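Local coordinates for protein triosephosphate isomerase (Toxoplasma gondii, PDB 5UPR) that probably interconverts D-glyceraldehyde 3-phosphate and dihydroxyacetone phosphate as a homodimeric glycolytic triosephosphate isomerase, at residues T22-N33 against F52-Q62. Residues are numbered along the deposited sequence; the frame is centred on the assembly and turned at random.
Sequences TAKTQELVDMLN and FISQVQDSLRQ
The Phe52 ring has Thr22 OG1 in plane at its edge, 3.9 Å from CE1. Thr25 OG1 comes in obliquely, 3.4 Å from Phe52 CG, and is itself hydrogen-bonded to Thr21 O. The contact joins two neighbouring outer helices of the TIM barrel, 22-34 and 53-59, which run roughly the same way, the segments crossing at -34°. Lys93 of the second subunit packs on Phe52 and hydrogen-bonds Thr22 OG1, so this end lies at the dimer interface. The Gln55 amide reaches the first turn of helix 22-34. The chain is extended, with CG anti to the backbone N (chi1 176°), and Gln55 NE2 donates to Thr22 O at 3.0 Å. The bond is nearly straight, and Thr22 O lies in the plane of the Gln55 amide. Thr22 O also accepts from Gln26 N. Further along, Thr25 CG2 and Val29 CG2 pack against Val56 CG2, and Leu60 CD1 meets Leu32 CB. At the far end the Asn33 amide grips the chain where helix 53-59 ends. Asn33 ND2 donates to Ser59 O at 3.0 Å, close to its own amide plane. On the other branch, Asn33 OD1 accepts from Arg61 N at 2.8 Å, the donor tilted 29° from the carbonyl plane.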
# COMPACT_ATOMS: atom_id res chain seq x y z
N THR A 22 7.90 -0.58 -15.44
CA THR A 22 8.53 0.69 -15.82
C THR A 22 8.18 1.02 -17.30
O THR A 22 7.75 2.14 -17.61
CB THR A 22 10.05 0.66 -15.62
OG1 THR A 22 10.31 0.40 -14.24
CG2 THR A 22 10.67 2.01 -15.95
N ALA A 23 8.28 0.03 -18.18
CA ALA A 23 8.01 0.25 -19.60
C ALA A 23 6.54 0.48 -19.90
O ALA A 23 6.20 1.31 -20.70
CB ALA A 23 8.59 -0.90 -20.45
N LYS A 24 5.65 -0.26 -19.25
CA LYS A 24 4.20 -0.07 -19.49
C LYS A 24 3.73 1.28 -18.94
O LYS A 24 2.87 1.92 -19.51
CB LYS A 24 3.38 -1.22 -18.90
CG LYS A 24 3.69 -2.54 -19.63
CD LYS A 24 3.20 -3.73 -18.82
CE LYS A 24 2.80 -4.93 -19.69
NZ LYS A 24 1.68 -5.64 -19.01
N THR A 25 4.34 1.73 -17.83
CA THR A 25 4.07 3.05 -17.31
C THR A 25 4.46 4.13 -18.35
O THR A 25 3.72 5.08 -18.56
CB THR A 25 4.79 3.26 -15.96
OG1 THR A 25 4.29 2.33 -15.02
CG2 THR A 25 4.59 4.66 -15.46
N GLN A 26 5.62 3.96 -18.95
CA GLN A 26 6.15 4.91 -19.95
C GLN A 26 5.19 4.93 -21.15
O GLN A 26 4.84 6.00 -21.64
CB GLN A 26 7.58 4.54 -20.39
CG GLN A 26 8.24 5.64 -21.20
CD GLN A 26 9.67 5.30 -21.62
OE1 GLN A 26 9.97 4.19 -22.06
NE2 GLN A 26 10.56 6.27 -21.51
N GLU A 27 4.79 3.77 -21.60
CA GLU A 27 3.81 3.67 -22.69
C GLU A 27 2.49 4.38 -22.40
O GLU A 27 1.97 5.09 -23.25
CB GLU A 27 3.54 2.18 -23.01
CG GLU A 27 2.51 1.95 -24.14
CD GLU A 27 1.71 0.66 -23.98
OE1 GLU A 27 2.40 -0.37 -23.84
OE2 GLU A 27 0.45 0.70 -23.93
N LEU A 28 1.94 4.16 -21.20
CA LEU A 28 0.68 4.83 -20.83
C LEU A 28 0.86 6.34 -20.75
O LEU A 28 -0.02 7.09 -21.15
CB LEU A 28 0.11 4.27 -19.53
CG LEU A 28 -0.45 2.86 -19.73
CD1 LEU A 28 -0.68 2.07 -18.43
CD2 LEU A 28 -1.74 2.93 -20.50
N VAL A 29 1.98 6.80 -20.19
CA VAL A 29 2.24 8.22 -20.09
C VAL A 29 2.38 8.82 -21.52
O VAL A 29 1.80 9.88 -21.81
CB VAL A 29 3.52 8.51 -19.27
CG1 VAL A 29 4.00 9.96 -19.47
CG2 VAL A 29 3.31 8.24 -17.78
N ASP A 30 3.12 8.13 -22.40
CA ASP A 30 3.26 8.58 -23.80
C ASP A 30 1.89 8.65 -24.51
O ASP A 30 1.61 9.57 -25.26
CB ASP A 30 4.17 7.65 -24.59
CG ASP A 30 5.67 7.71 -24.14
OD1 ASP A 30 6.06 8.57 -23.32
OD2 ASP A 30 6.46 6.84 -24.55
N MSE A 31 1.02 7.67 -24.27
CA MSE A 31 -0.34 7.71 -24.83
C MSE A 31 -1.08 8.93 -24.34
O MSE A 31 -1.74 9.59 -25.12
CB MSE A 31 -1.14 6.49 -24.40
CG MSE A 31 -2.55 6.41 -24.97
SE MSE A 31 -3.49 5.07 -23.90
CE MSE A 31 -3.74 6.24 -22.38
N LEU A 32 -0.97 9.25 -23.05
CA LEU A 32 -1.72 10.39 -22.49
C LEU A 32 -1.16 11.72 -23.03
O LEU A 32 -1.94 12.64 -23.37
CB LEU A 32 -1.69 10.36 -20.97
CG LEU A 32 -2.47 9.19 -20.31
CD1 LEU A 32 -2.00 9.02 -18.89
CD2 LEU A 32 -4.00 9.37 -20.38
N ASN A 33 0.19 11.80 -23.14
CA ASN A 33 0.85 13.00 -23.66
C ASN A 33 0.57 13.27 -25.16
O ASN A 33 0.50 14.41 -25.55
CB ASN A 33 2.38 12.93 -23.47
CG ASN A 33 2.81 13.15 -22.02
OD1 ASN A 33 2.08 13.74 -21.22
ND2 ASN A 33 3.99 12.72 -21.70
N PHE A 52 5.19 3.38 -9.17
CA PHE A 52 5.33 4.08 -10.43
C PHE A 52 4.80 5.54 -10.43
O PHE A 52 4.90 6.24 -11.44
CB PHE A 52 4.60 3.27 -11.56
CG PHE A 52 5.12 1.87 -11.71
CD1 PHE A 52 6.39 1.66 -12.22
CD2 PHE A 52 4.43 0.77 -11.19
CE1 PHE A 52 6.92 0.37 -12.30
CE2 PHE A 52 4.94 -0.49 -11.26
CZ PHE A 52 6.21 -0.72 -11.80
N ILE A 53 4.22 6.00 -9.32
CA ILE A 53 3.66 7.36 -9.30
C ILE A 53 4.70 8.43 -9.60
O ILE A 53 4.41 9.32 -10.39
CB ILE A 53 2.94 7.67 -7.98
CG1 ILE A 53 1.64 6.82 -7.91
CG2 ILE A 53 2.58 9.14 -7.94
CD1 ILE A 53 0.92 6.84 -6.58
N SER A 54 5.90 8.33 -9.00
CA SER A 54 6.89 9.40 -9.26
C SER A 54 7.35 9.48 -10.70
O SER A 54 7.57 10.58 -11.22
CB SER A 54 8.11 9.31 -8.33
OG SER A 54 8.93 8.24 -8.71
N GLN A 55 7.43 8.34 -11.37
CA GLN A 55 7.78 8.28 -12.79
C GLN A 55 6.69 8.98 -13.65
O GLN A 55 6.99 9.73 -14.59
CB GLN A 55 7.91 6.80 -13.23
CG GLN A 55 8.18 6.58 -14.72
CD GLN A 55 8.14 5.11 -15.14
OE1 GLN A 55 8.22 4.21 -14.33
NE2 GLN A 55 8.00 4.88 -16.41
N VAL A 56 5.43 8.73 -13.30
CA VAL A 56 4.34 9.38 -14.01
C VAL A 56 4.40 10.90 -13.77
O VAL A 56 4.30 11.69 -14.73
CB VAL A 56 2.96 8.82 -13.58
CG1 VAL A 56 1.83 9.56 -14.22
CG2 VAL A 56 2.84 7.36 -13.93
N GLN A 57 4.60 11.31 -12.50
CA GLN A 57 4.72 12.74 -12.18
C GLN A 57 5.88 13.41 -12.95
O GLN A 57 5.76 14.57 -13.36
CB GLN A 57 4.98 12.99 -10.70
CG GLN A 57 3.87 12.63 -9.79
CD GLN A 57 4.22 12.79 -8.34
OE1 GLN A 57 5.16 12.13 -7.83
NE2 GLN A 57 3.52 13.68 -7.68
N ASP A 58 6.99 12.69 -13.13
CA ASP A 58 8.13 13.26 -13.85
C ASP A 58 7.97 13.42 -15.34
O ASP A 58 8.61 14.32 -15.91
CB ASP A 58 9.38 12.41 -13.64
CG ASP A 58 9.89 12.44 -12.19
OD1 ASP A 58 9.25 13.09 -11.30
OD2 ASP A 58 10.89 11.75 -11.95
N SER A 59 7.22 12.53 -16.00
CA SER A 59 7.11 12.53 -17.45
C SER A 59 5.77 13.00 -18.02
O SER A 59 5.67 13.27 -19.22
CB SER A 59 7.47 11.14 -18.02
OG SER A 59 6.69 10.15 -17.39
N LEU A 60 4.75 13.14 -17.19
CA LEU A 60 3.44 13.57 -17.69
C LEU A 60 3.50 15.05 -17.97
O LEU A 60 4.02 15.81 -17.18
CB LEU A 60 2.37 13.17 -16.69
CG LEU A 60 0.88 13.10 -16.97
CD1 LEU A 60 0.54 12.13 -18.07
CD2 LEU A 60 0.23 12.66 -15.67
N ARG A 61 3.02 15.45 -19.16
CA ARG A 61 3.18 16.81 -19.76
C ARG A 61 1.79 17.34 -20.21
O ARG A 61 1.69 18.09 -21.18
CB ARG A 61 4.01 16.79 -21.09
CG ARG A 61 5.51 16.57 -20.97
CD ARG A 61 5.96 15.58 -22.04
NE ARG A 61 5.76 16.09 -23.41
CZ ARG A 61 5.54 15.32 -24.50
NH1 ARG A 61 5.45 13.99 -24.40
NH2 ARG A 61 5.36 15.88 -25.70
N GLN A 62 0.75 16.91 -19.52
CA GLN A 62 -0.61 17.37 -19.72
C GLN A 62 -0.93 17.86 -18.31
O GLN A 62 -0.96 17.03 -17.42
CB GLN A 62 -1.47 16.18 -20.12
CG GLN A 62 -1.23 15.83 -21.55
CD GLN A 62 -2.38 16.13 -22.46
OE1 GLN A 62 -3.31 16.84 -22.11
NE2 GLN A 62 -2.35 15.50 -23.64